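Local coordinates for quinoline 2-oxidoreductase medium subunit (Pseudomonas putida, PDB 1T3Q), which carries the FAD of a molybdenum hydroxylase that oxidises quinoline, and probably passes electrons through this flavin, at residues 15-20 / 49-54; 19-22 / 26-29; 34-39 / 43-48. One frame throughout, in Å; residues are numbered along the deposited sequence.

Interaction 1. Residues 15-20 / 49-54; sequences QEVIQV and CLVDLR
Val-17 of the helix comes down between Val-51 and Leu-53 of the strand and its outgoing turn, and each atom of its short side chain has a distinct place. CB points to the strand. CG1 of Val-17, held anti to the backbone N (chi1 169°), lies between two partners, 3.7 Å from Leu-53 CD2 and 3.9 Å from Val-51 CG1, and so bridges the two residues. Val-17 CG2 keeps to the Leu-53 side, 3.9 Å from Leu-53 CD2. A single methyl of Leu-53 thus rests against both branches of the valine, the two side chains crossing at about a right angle.

One helical turn on, Val-20 repeats the theme, its CG1 being 3.8 Å from CG2 of Val-51. The two branches of Val-51 are therefore shared out, CG1 to Val-17 and CG2 to Val-20. Beta-branched residues suit both sides: they are compact, offer two methyls close to the backbone, and let helix and strand approach until the CA atoms of Val-17 and Val-51 are 6.8 Å apart. The longer leucine serves where the chain has left the strand and must reach back.

That departure is shaped by an Asx turn. Asp-52 OD1 accepts from Arg-54 N at 3.0 Å, with the donor above the carboxylate plane, while OD2 is bound by Tyr-8 and by Gln-74 of the small subunit. The aspartate thus faces the subunit interface, whereas Leu-53 also touches the FAD. In the sheet, strand 49-52 runs in the middle between parallel strands 7-9 and 28-30, and helix 14-23, which connects those two outer strands, lies across it, with Val-165 of strand 165-172 against Val-17.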
loop_
_atom_site.group_PDB
_atom_site.type_symbol
_atom_site.label_atom_id
_atom_site.label_comp_id
_atom_site.label_asym_id
_atom_site.label_seq_id
_atom_site.Cartn_x
_atom_site.Cartn_y
_atom_site.Cartn_z
ATOM N N GLN C 15 17.703 42.043 27.658
ATOM C CA GLN C 15 18.565 42.905 26.864
ATOM C C GLN C 15 18.870 42.302 25.496
ATOM O O GLN C 15 18.937 43.020 24.498
ATOM C CB GLN C 15 19.871 43.202 27.610
ATOM N N GLU C 16 19.060 40.989 25.444
ATOM C CA GLU C 16 19.337 40.353 24.165
ATOM C C GLU C 16 18.094 40.426 23.276
ATOM O O GLU C 16 18.203 40.649 22.070
ATOM C CB GLU C 16 19.768 38.899 24.359
ATOM C CG GLU C 16 20.100 38.203 23.050
ATOM C CD GLU C 16 20.704 36.826 23.251
ATOM O OE1 GLU C 16 20.853 36.099 22.248
ATOM O OE2 GLU C 16 21.032 36.473 24.408
ATOM N N VAL C 17 16.919 40.243 23.872
ATOM C CA VAL C 17 15.666 40.322 23.118
ATOM C C VAL C 17 15.574 41.710 22.493
ATOM O O VAL C 17 15.334 41.855 21.296
ATOM C CB VAL C 17 14.432 40.129 24.034
ATOM C CG1 VAL C 17 13.157 40.492 23.282
ATOM C CG2 VAL C 17 14.361 38.699 24.521
ATOM N N ILE C 18 15.769 42.729 23.323
ATOM C CA ILE C 18 15.714 44.115 22.878
ATOM C C ILE C 18 16.731 44.378 21.770
ATOM O O ILE C 18 16.444 45.079 20.800
ATOM C CB ILE C 18 15.977 45.072 24.069
ATOM C CG1 ILE C 18 14.805 44.990 25.052
ATOM C CG2 ILE C 18 16.179 46.500 23.572
ATOM C CD1 ILE C 18 15.041 45.705 26.366
ATOM N N GLN C 19 17.917 43.799 21.915
ATOM C CA GLN C 19 18.978 43.976 20.935
ATOM C C GLN C 19 18.592 43.374 19.583
ATOM O O GLN C 19 18.800 43.989 18.534
ATOM C CB GLN C 19 20.268 43.333 21.451
ATOM C CG GLN C 19 21.534 43.845 20.783
ATOM C CD GLN C 19 21.675 43.378 19.350
ATOM O OE1 GLN C 19 21.882 44.183 18.437
ATOM N NE2 GLN C 19 21.572 42.069 19.141
ATOM N N VAL C 20 18.027 42.170 19.610
ATOM C CA VAL C 20 17.627 41.505 18.378
ATOM C C VAL C 20 16.524 42.279 17.661
ATOM O O VAL C 20 16.610 42.519 16.458
ATOM C CB VAL C 20 17.142 40.064 18.650
ATOM C CG1 VAL C 20 16.720 39.402 17.343
ATOM C CG2 VAL C 20 18.252 39.260 19.316
ATOM N N CYS C 49 11.971 37.200 11.589
ATOM C CA CYS C 49 12.396 36.355 12.690
ATOM C C CYS C 49 11.447 36.500 13.872
ATOM O O CYS C 49 10.923 37.582 14.126
ATOM C CB CYS C 49 13.813 36.772 13.110
ATOM S SG CYS C 49 14.429 36.060 14.667
ATOM N N LEU C 50 11.203 35.404 14.578
ATOM C CA LEU C 50 10.345 35.465 15.752
ATOM C C LEU C 50 11.246 35.338 16.966
ATOM O O LEU C 50 12.054 34.414 17.059
ATOM C CB LEU C 50 9.306 34.342 15.747
ATOM C CG LEU C 50 8.206 34.453 14.684
ATOM C CD1 LEU C 50 7.147 33.393 14.946
ATOM C CD2 LEU C 50 7.582 35.844 14.723
ATOM N N VAL C 51 11.107 36.280 17.887
ATOM C CA VAL C 51 11.914 36.298 19.093
ATOM C C VAL C 51 11.051 35.887 20.274
ATOM O O VAL C 51 10.218 36.663 20.750
ATOM C CB VAL C 51 12.486 37.702 19.346
ATOM C CG1 VAL C 51 13.434 37.668 20.539
ATOM C CG2 VAL C 51 13.200 38.201 18.086
ATOM N N ASP C 52 11.272 34.663 20.733
ATOM C CA ASP C 52 10.532 34.076 21.844
ATOM C C ASP C 52 11.009 34.647 23.178
ATOM O O ASP C 52 12.203 34.892 23.365
ATOM C CB ASP C 52 10.737 32.551 21.839
ATOM C CG ASP C 52 9.596 31.796 22.509
ATOM O OD1 ASP C 52 8.974 32.344 23.441
ATOM O OD2 ASP C 52 9.334 30.642 22.108
ATOM N N LEU C 53 10.075 34.852 24.102
ATOM C CA LEU C 53 10.404 35.378 25.422
ATOM C C LEU C 53 10.408 34.262 26.467
ATOM O O LEU C 53 10.534 34.530 27.662
ATOM C CB LEU C 53 9.385 36.451 25.834
ATOM C CG LEU C 53 9.208 37.643 24.889
ATOM C CD1 LEU C 53 8.137 38.567 25.439
ATOM C CD2 LEU C 53 10.528 38.390 24.734
ATOM N N ARG C 54 10.298 33.013 26.018
ATOM C CA ARG C 54 10.251 31.873 26.934
ATOM C C ARG C 54 11.412 31.759 27.920
ATOM O O ARG C 54 11.233 31.245 29.022
ATOM C CB ARG C 54 10.134 30.551 26.156
ATOM C CG ARG C 54 11.321 30.211 25.271
ATOM C CD ARG C 54 11.228 28.784 24.718
ATOM N NE ARG C 54 11.196 27.785 25.790
ATOM C CZ ARG C 54 11.208 26.467 25.596
ATOM N NH1 ARG C 54 11.252 25.967 24.369
ATOM N NH2 ARG C 54 11.165 25.646 26.636
#

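Interaction 2. Residues 19-22 / 26-29; sequences QVLA and DARI. With FAD (flavin-adenine dinucleotide), chain R.
Leu-21 packs on Ala-27 and Ile-29 where the chain leaves helix 14-23 and enters strand 28-30, the second half of a beta-alpha-beta crossover in the FAD-binding domain.

The contact between the segments is apolar. Leu-21 forks around its partners: CD2 lies 4.1 Å from CB of Ala-27, whose small side chain lets the turn pass close to the helix, while CD1 presses on Ile-29. There the fit is tight, Leu-21 CD1 being 3.5 Å from both CG1 and CD1 of Ile-29, and the side chains cross at about a right angle.

A second set of apolar contacts joins the protein to the cofactor. Ile-29 has CG2 anti to its own backbone nitrogen and CG1 anti to the carbonyl carbon (chi1 -71°), and both branches end over the same face of the adenine. Ile-29 CG2 stands 3.8 Å from FAD C5A, and Ile-29 CD1 3.6 Å from FAD C2A, a CH-pi arrangement that spreads a flat aliphatic surface over the ring system. Without these branches, as with an alanine here, a gap would probably open between Leu-21 and the adenine, leaving that face of the base poorly supported and its position less fixed.

Polar contact with the cofactor comes from the backbone of the same residue: the ribose hydroxyl O2B of FAD donates a short hydrogen bond, 2.5 Å, to Ile-29 O.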
loop_
_atom_site.group_PDB
_atom_site.type_symbol
_atom_site.label_atom_id
_atom_site.label_comp_id
_atom_site.label_asym_id
_atom_site.label_seq_id
_atom_site.Cartn_x
_atom_site.Cartn_y
_atom_site.Cartn_z
ATOM N N GLN C 19 17.917 43.799 21.915
ATOM C CA GLN C 19 18.978 43.976 20.935
ATOM C C GLN C 19 18.592 43.374 19.583
ATOM O O GLN C 19 18.800 43.989 18.534
ATOM C CB GLN C 19 20.268 43.333 21.451
ATOM C CG GLN C 19 21.534 43.845 20.783
ATOM C CD GLN C 19 21.675 43.378 19.350
ATOM O OE1 GLN C 19 21.882 44.183 18.437
ATOM N NE2 GLN C 19 21.572 42.069 19.141
ATOM N N VAL C 20 18.027 42.170 19.610
ATOM C CA VAL C 20 17.627 41.505 18.378
ATOM C C VAL C 20 16.524 42.279 17.661
ATOM O O VAL C 20 16.610 42.519 16.458
ATOM C CB VAL C 20 17.142 40.064 18.650
ATOM C CG1 VAL C 20 16.720 39.402 17.343
ATOM C CG2 VAL C 20 18.252 39.260 19.316
ATOM N N LEU C 21 15.490 42.675 18.396
ATOM C CA LEU C 21 14.389 43.425 17.796
ATOM C C LEU C 21 14.898 44.752 17.247
ATOM O O LEU C 21 14.445 45.235 16.209
ATOM C CB LEU C 21 13.305 43.696 18.834
ATOM C CG LEU C 21 12.611 42.467 19.418
ATOM C CD1 LEU C 21 11.745 42.884 20.591
ATOM C CD2 LEU C 21 11.777 41.791 18.337
ATOM N N ALA C 22 15.845 45.343 17.962
ATOM C CA ALA C 22 16.414 46.617 17.559
ATOM C C ALA C 22 17.267 46.478 16.299
ATOM O O ALA C 22 17.226 47.336 15.419
ATOM C CB ALA C 22 17.248 47.188 18.699
ATOM N N ASP C 26 12.180 43.977 11.149
ATOM C CA ASP C 26 11.136 43.067 10.694
ATOM C C ASP C 26 10.923 41.899 11.651
ATOM O O ASP C 26 10.051 41.054 11.432
ATOM C CB ASP C 26 11.482 42.547 9.302
ATOM C CG ASP C 26 11.460 43.642 8.255
ATOM O OD1 ASP C 26 12.158 43.495 7.233
ATOM O OD2 ASP C 26 10.737 44.644 8.447
ATOM N N ALA C 27 11.723 41.849 12.709
ATOM C CA ALA C 27 11.596 40.781 13.690
ATOM C C ALA C 27 10.382 41.071 14.556
ATOM O O ALA C 27 10.027 42.227 14.785
ATOM C CB ALA C 27 12.850 40.701 14.554
ATOM N N ARG C 28 9.729 40.016 15.025
ATOM C CA ARG C 28 8.563 40.185 15.864
ATOM C C ARG C 28 8.659 39.247 17.051
ATOM O O ARG C 28 9.244 38.168 16.961
ATOM C CB ARG C 28 7.290 39.926 15.054
ATOM C CG ARG C 28 7.198 40.827 13.826
ATOM C CD ARG C 28 5.888 40.680 13.062
ATOM N NE ARG C 28 4.749 41.221 13.800
ATOM C CZ ARG C 28 3.773 41.937 13.248
ATOM N NH1 ARG C 28 2.777 42.386 13.997
ATOM N NH2 ARG C 28 3.799 42.218 11.951
ATOM N N ILE C 29 8.100 39.687 18.168
ATOM C CA ILE C 29 8.107 38.908 19.391
ATOM C C ILE C 29 7.030 37.831 19.363
ATOM O O ILE C 29 5.974 38.018 18.764
ATOM C CB ILE C 29 7.812 39.813 20.611
ATOM C CG1 ILE C 29 9.000 40.738 20.885
ATOM C CG2 ILE C 29 7.468 38.957 21.838
ATOM C CD1 ILE C 29 8.665 41.869 21.851
HETATM P PA FAD R . 1.265 36.044 20.983
HETATM O O1A FAD R . 0.212 35.540 20.060
HETATM O O2A FAD R . 2.483 35.487 20.948
HETATM O O5B FAD R . 1.418 37.427 20.376
HETATM C C5B FAD R . 0.525 38.565 20.604
HETATM C C4B FAD R . 1.135 39.852 19.901
HETATM O O4B FAD R . 1.822 40.613 20.972
HETATM C C3B FAD R . 2.209 39.699 18.770
HETATM O O3B FAD R . 2.129 40.733 17.835
HETATM C C2B FAD R . 3.537 39.681 19.587
HETATM O O2B FAD R . 4.636 40.129 18.833
HETATM C C1B FAD R . 3.254 40.694 20.657
HETATM N N9A FAD R . 3.883 40.425 21.950
HETATM C C8A FAD R . 3.704 39.317 22.753
HETATM N N7A FAD R . 4.235 39.460 23.966
HETATM C C5A FAD R . 4.806 40.711 23.952
HETATM C C6A FAD R . 5.538 41.497 24.995
HETATM N N6A FAD R . 5.816 41.053 26.195
HETATM N N1A FAD R . 5.952 42.761 24.591
HETATM C C2A FAD R . 5.689 43.265 23.335
HETATM N N3A FAD R . 5.038 42.621 22.324
HETATM C C4A FAD R . 4.662 41.324 22.657
HETATM N N1 FAD R . -8.437 36.470 23.873
HETATM C C2 FAD R . -9.333 37.096 24.640
HETATM O O2 FAD R . -9.126 38.190 25.103
HETATM N N3 FAD R . -10.669 36.593 24.793
HETATM C C4 FAD R . -11.122 35.481 24.086
HETATM O O4 FAD R . -12.270 35.124 24.224
HETATM C C4X FAD R . -10.173 34.830 23.177
HETATM N N5 FAD R . -10.551 33.731 22.445
HETATM C C5X FAD R . -9.592 33.089 21.685
HETATM C C6 FAD R . -10.005 31.948 20.923
HETATM C C7 FAD R . -9.105 31.236 20.131
HETATM C C7M FAD R . -9.602 30.057 19.322
HETATM C C8 FAD R . -7.679 31.642 20.086
HETATM C C8M FAD R . -6.650 30.914 19.255
HETATM C C9 FAD R . -7.249 32.758 20.853
HETATM C C9A FAD R . -8.191 33.494 21.640
HETATM N N10 FAD R . -7.841 34.671 22.440
HETATM C C10 FAD R . -8.782 35.349 23.153
HETATM C "C1'" FAD R . -6.467 35.224 22.305
HETATM C "C2'" FAD R . -5.544 34.871 23.507
HETATM O "O2'" FAD R . -5.927 35.650 24.645
HETATM C "C3'" FAD R . -4.119 35.185 23.047
HETATM O "O3'" FAD R . -3.259 34.316 23.797
HETATM C "C4'" FAD R . -3.699 36.659 23.294
HETATM O "O4'" FAD R . -4.561 37.568 22.604
HETATM C "C5'" FAD R . -2.300 36.804 22.765
HETATM O "O5'" FAD R . -1.282 36.364 23.853
HETATM P P FAD R . -0.138 35.468 23.459
HETATM O O1P FAD R . 0.685 35.288 24.739
HETATM O O2P FAD R . -0.540 34.314 22.799
HETATM O O3P FAD R . 0.698 36.218 22.507
#

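Interaction 3. Residues 34-39 / 43-48; sequences QSLLPL and RLVYPS. With FAD (flavin-adenine dinucleotide), chain R.
The flat peptide group that carries the carbonyl of Leu-39 is met by the backbone of Leu-44, whose N-H approaches tilted 24° from the carbonyl plane. The bond is nearly straight (175° at the hydrogen), with 2.9 Å between Leu-44 N and Leu-39 O. CB of Leu-44 also leans on this oxygen of Leu-39, at 3.6 Å. Arg-43, one residue earlier, has a positive phi of 52°, a conformation commonest for glycine, and this reversal folds the chain back over the helix end. An arginine is useful here because its side chain leads away to Lys-2 O and to a salt bridge with Asp-129 of the large subunit.

Leu-44 and Val-45 of the returning chain pack on Leu-36 and Leu-39 of the helix. Leu-39 CD2 meets Leu-44 CD1 at 3.7 Å, the two side chains crossing at about a right angle. Val-45 has its CG2 between the backbone N and the carbonyl carbon, which aims this methyl back at the helix, 4.2 Å from Leu-36 CD1.

At the other end of the helix three successive backbone amides hold the FAD diphosphate. Gln-34 N binds O2P of the cofactor at 3.0 Å, whereas Ser-35 N and Leu-36 N, the latter at 2.8 Å, both grip its O1A. Ser-35 OG adds a hydrogen bond to the ribityl hydroxyl O4', a role for which a small hydroxyl is well suited. The helix start would probably stabilise the negative charge. Helix 36-41 thus begins at a diphosphate-binding loop of the FAD site and ends in a Schellman motif.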
loop_
_atom_site.group_PDB
_atom_site.type_symbol
_atom_site.label_atom_id
_atom_site.label_comp_id
_atom_site.label_asym_id
_atom_site.label_seq_id
_atom_site.Cartn_x
_atom_site.Cartn_y
_atom_site.Cartn_z
ATOM N N GLN C 34 -0.881 32.333 20.574
ATOM C CA GLN C 34 -2.307 32.134 20.315
ATOM C C GLN C 34 -3.001 33.203 19.469
ATOM O O GLN C 34 -4.134 33.005 19.032
ATOM C CB GLN C 34 -3.050 31.931 21.638
ATOM C CG GLN C 34 -2.389 30.878 22.532
ATOM C CD GLN C 34 -2.254 29.521 21.854
ATOM O OE1 GLN C 34 -3.223 28.767 21.745
ATOM N NE2 GLN C 34 -1.051 29.208 21.389
ATOM N N SER C 35 -2.339 34.335 19.247
ATOM C CA SER C 35 -2.899 35.391 18.404
ATOM C C SER C 35 -2.005 35.613 17.184
ATOM O O SER C 35 -2.487 35.883 16.085
ATOM C CB SER C 35 -3.043 36.703 19.181
ATOM O OG SER C 35 -4.172 36.660 20.033
ATOM N N LEU C 36 -0.700 35.479 17.383
ATOM C CA LEU C 36 0.274 35.668 16.319
ATOM C C LEU C 36 0.282 34.557 15.277
ATOM O O LEU C 36 0.323 34.831 14.075
ATOM C CB LEU C 36 1.679 35.801 16.911
ATOM C CG LEU C 36 2.809 35.913 15.883
ATOM C CD1 LEU C 36 2.597 37.160 15.018
ATOM C CD2 LEU C 36 4.151 35.971 16.600
ATOM N N LEU C 37 0.248 33.306 15.724
ATOM C CA LEU C 37 0.277 32.195 14.781
ATOM C C LEU C 37 -0.969 32.183 13.897
ATOM O O LEU C 37 -0.880 31.884 12.706
ATOM C CB LEU C 37 0.466 30.857 15.516
ATOM C CG LEU C 37 1.775 30.712 16.311
ATOM C CD1 LEU C 37 2.095 29.231 16.511
ATOM C CD2 LEU C 37 2.927 31.384 15.583
ATOM N N PRO C 38 -2.148 32.494 14.463
ATOM C CA PRO C 38 -3.305 32.486 13.564
ATOM C C PRO C 38 -3.082 33.526 12.456
ATOM O O PRO C 38 -3.417 33.287 11.297
ATOM C CB PRO C 38 -4.457 32.843 14.494
ATOM C CG PRO C 38 -4.062 32.123 15.759
ATOM C CD PRO C 38 -2.581 32.488 15.873
ATOM N N LEU C 39 -2.502 34.669 12.818
ATOM C CA LEU C 39 -2.217 35.724 11.846
ATOM C C LEU C 39 -1.229 35.224 10.804
ATOM O O LEU C 39 -1.354 35.536 9.617
ATOM C CB LEU C 39 -1.636 36.965 12.532
ATOM C CG LEU C 39 -2.565 37.806 13.408
ATOM C CD1 LEU C 39 -1.779 38.948 14.035
ATOM C CD2 LEU C 39 -3.711 38.346 12.565
ATOM N N ARG C 43 -1.261 34.447 6.795
ATOM C CA ARG C 43 -0.226 35.229 6.143
ATOM C C ARG C 43 -0.580 36.707 6.121
ATOM O O ARG C 43 -0.469 37.376 5.092
ATOM C CB ARG C 43 0.020 34.701 4.725
ATOM C CG ARG C 43 0.455 33.245 4.732
ATOM C CD ARG C 43 1.240 32.843 3.498
ATOM N NE ARG C 43 1.798 31.504 3.673
ATOM C CZ ARG C 43 2.766 30.984 2.929
ATOM N NH1 ARG C 43 3.306 31.686 1.939
ATOM N NH2 ARG C 43 3.207 29.759 3.186
ATOM N N LEU C 44 -1.011 37.207 7.277
ATOM C CA LEU C 44 -1.379 38.610 7.440
ATOM C C LEU C 44 -0.178 39.414 7.935
ATOM O O LEU C 44 -0.213 40.643 7.955
ATOM C CB LEU C 44 -2.544 38.743 8.424
ATOM C CG LEU C 44 -3.860 38.121 7.946
ATOM C CD1 LEU C 44 -4.913 38.233 9.034
ATOM C CD2 LEU C 44 -4.321 38.826 6.674
ATOM N N VAL C 45 0.873 38.712 8.345
ATOM C CA VAL C 45 2.105 39.349 8.803
ATOM C C VAL C 45 3.259 38.524 8.264
ATOM O O VAL C 45 3.135 37.307 8.098
ATOM C CB VAL C 45 2.208 39.421 10.355
ATOM C CG1 VAL C 45 1.067 40.262 10.917
ATOM C CG2 VAL C 45 2.193 38.026 10.955
ATOM N N TYR C 46 4.378 39.182 7.981
ATOM C CA TYR C 46 5.536 38.493 7.441
ATOM C C TYR C 46 6.809 38.837 8.197
ATOM O O TYR C 46 7.659 39.571 7.699
ATOM C CB TYR C 46 5.715 38.840 5.961
ATOM C CG TYR C 46 4.537 38.466 5.093
ATOM C CD1 TYR C 46 3.402 39.271 5.034
ATOM C CD2 TYR C 46 4.558 37.299 4.328
ATOM C CE1 TYR C 46 2.310 38.925 4.230
ATOM C CE2 TYR C 46 3.474 36.941 3.524
ATOM C CZ TYR C 46 2.356 37.758 3.480
ATOM O OH TYR C 46 1.292 37.412 2.674
ATOM N N PRO C 47 6.959 38.305 9.415
ATOM C CA PRO C 47 8.164 38.597 10.194
ATOM C C PRO C 47 9.385 37.918 9.593
ATOM O O PRO C 47 9.274 36.883 8.939
ATOM C CB PRO C 47 7.821 38.046 11.572
ATOM C CG PRO C 47 6.960 36.851 11.238
ATOM C CD PRO C 47 6.052 37.406 10.154
ATOM N N SER C 48 10.553 38.505 9.813
ATOM C CA SER C 48 11.784 37.930 9.303
ATOM C C SER C 48 12.258 36.909 10.324
ATOM O O SER C 48 12.845 35.883 9.982
ATOM C CB SER C 48 12.843 39.022 9.154
ATOM O OG SER C 48 13.027 39.690 10.389
HETATM P PA FAD R . 1.265 36.044 20.983
HETATM O O1A FAD R . 0.212 35.540 20.060
HETATM O O2A FAD R . 2.483 35.487 20.948
HETATM O O5B FAD R . 1.418 37.427 20.376
HETATM C C5B FAD R . 0.525 38.565 20.604
HETATM C C4B FAD R . 1.135 39.852 19.901
HETATM O O4B FAD R . 1.822 40.613 20.972
HETATM C C3B FAD R . 2.209 39.699 18.770
HETATM O O3B FAD R . 2.129 40.733 17.835
HETATM C C2B FAD R . 3.537 39.681 19.587
HETATM O O2B FAD R . 4.636 40.129 18.833
HETATM C C1B FAD R . 3.254 40.694 20.657
HETATM N N9A FAD R . 3.883 40.425 21.950
HETATM C C8A FAD R . 3.704 39.317 22.753
HETATM N N7A FAD R . 4.235 39.460 23.966
HETATM C C5A FAD R . 4.806 40.711 23.952
HETATM C C6A FAD R . 5.538 41.497 24.995
HETATM N N6A FAD R . 5.816 41.053 26.195
HETATM N N1A FAD R . 5.952 42.761 24.591
HETATM C C2A FAD R . 5.689 43.265 23.335
HETATM N N3A FAD R . 5.038 42.621 22.324
HETATM C C4A FAD R . 4.662 41.324 22.657
HETATM N N1 FAD R . -8.437 36.470 23.873
HETATM C C2 FAD R . -9.333 37.096 24.640
HETATM O O2 FAD R . -9.126 38.190 25.103
HETATM N N3 FAD R . -10.669 36.593 24.793
HETATM C C4 FAD R . -11.122 35.481 24.086
HETATM O O4 FAD R . -12.270 35.124 24.224
HETATM C C4X FAD R . -10.173 34.830 23.177
HETATM N N5 FAD R . -10.551 33.731 22.445
HETATM C C5X FAD R . -9.592 33.089 21.685
HETATM C C6 FAD R . -10.005 31.948 20.923
HETATM C C7 FAD R . -9.105 31.236 20.131
HETATM C C7M FAD R . -9.602 30.057 19.322
HETATM C C8 FAD R . -7.679 31.642 20.086
HETATM C C8M FAD R . -6.650 30.914 19.255
HETATM C C9 FAD R . -7.249 32.758 20.853
HETATM C C9A FAD R . -8.191 33.494 21.640
HETATM N N10 FAD R . -7.841 34.671 22.440
HETATM C C10 FAD R . -8.782 35.349 23.153
HETATM C "C1'" FAD R . -6.467 35.224 22.305
HETATM C "C2'" FAD R . -5.544 34.871 23.507
HETATM O "O2'" FAD R . -5.927 35.650 24.645
HETATM C "C3'" FAD R . -4.119 35.185 23.047
HETATM O "O3'" FAD R . -3.259 34.316 23.797
HETATM C "C4'" FAD R . -3.699 36.659 23.294
HETATM O "O4'" FAD R . -4.561 37.568 22.604
HETATM C "C5'" FAD R . -2.300 36.804 22.765
HETATM O "O5'" FAD R . -1.282 36.364 23.853
HETATM P P FAD R . -0.138 35.468 23.459
HETATM O O1P FAD R . 0.685 35.288 24.739
HETATM O O2P FAD R . -0.540 34.314 22.799
HETATM O O3P FAD R . 0.698 36.218 22.507
#

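In the fold
All three contacts lie in the FAD-binding domain, on the same side of the chain's centre. Interactions 1 and 2, centres about 6 Å apart, both use helix 14-23, which packs on the middle strand 49-52 and its neighbour 28-30 in the small parallel sheet. Interaction 3, its centre about 16 Å from that of interaction 1 and about 14 Å from that of interaction 2, comprises helix 36-41 and the loop into strand 49-52. It follows interaction 2 along the chain and is nested within the span closed by interaction 1. Interaction 2 meets the adenine and its ribose and interaction 3 the diphosphate and ribityl O4', while interaction 1 adds Leu-53; residues such as Thr-110, Glu-123 and Leu-166 complete the site.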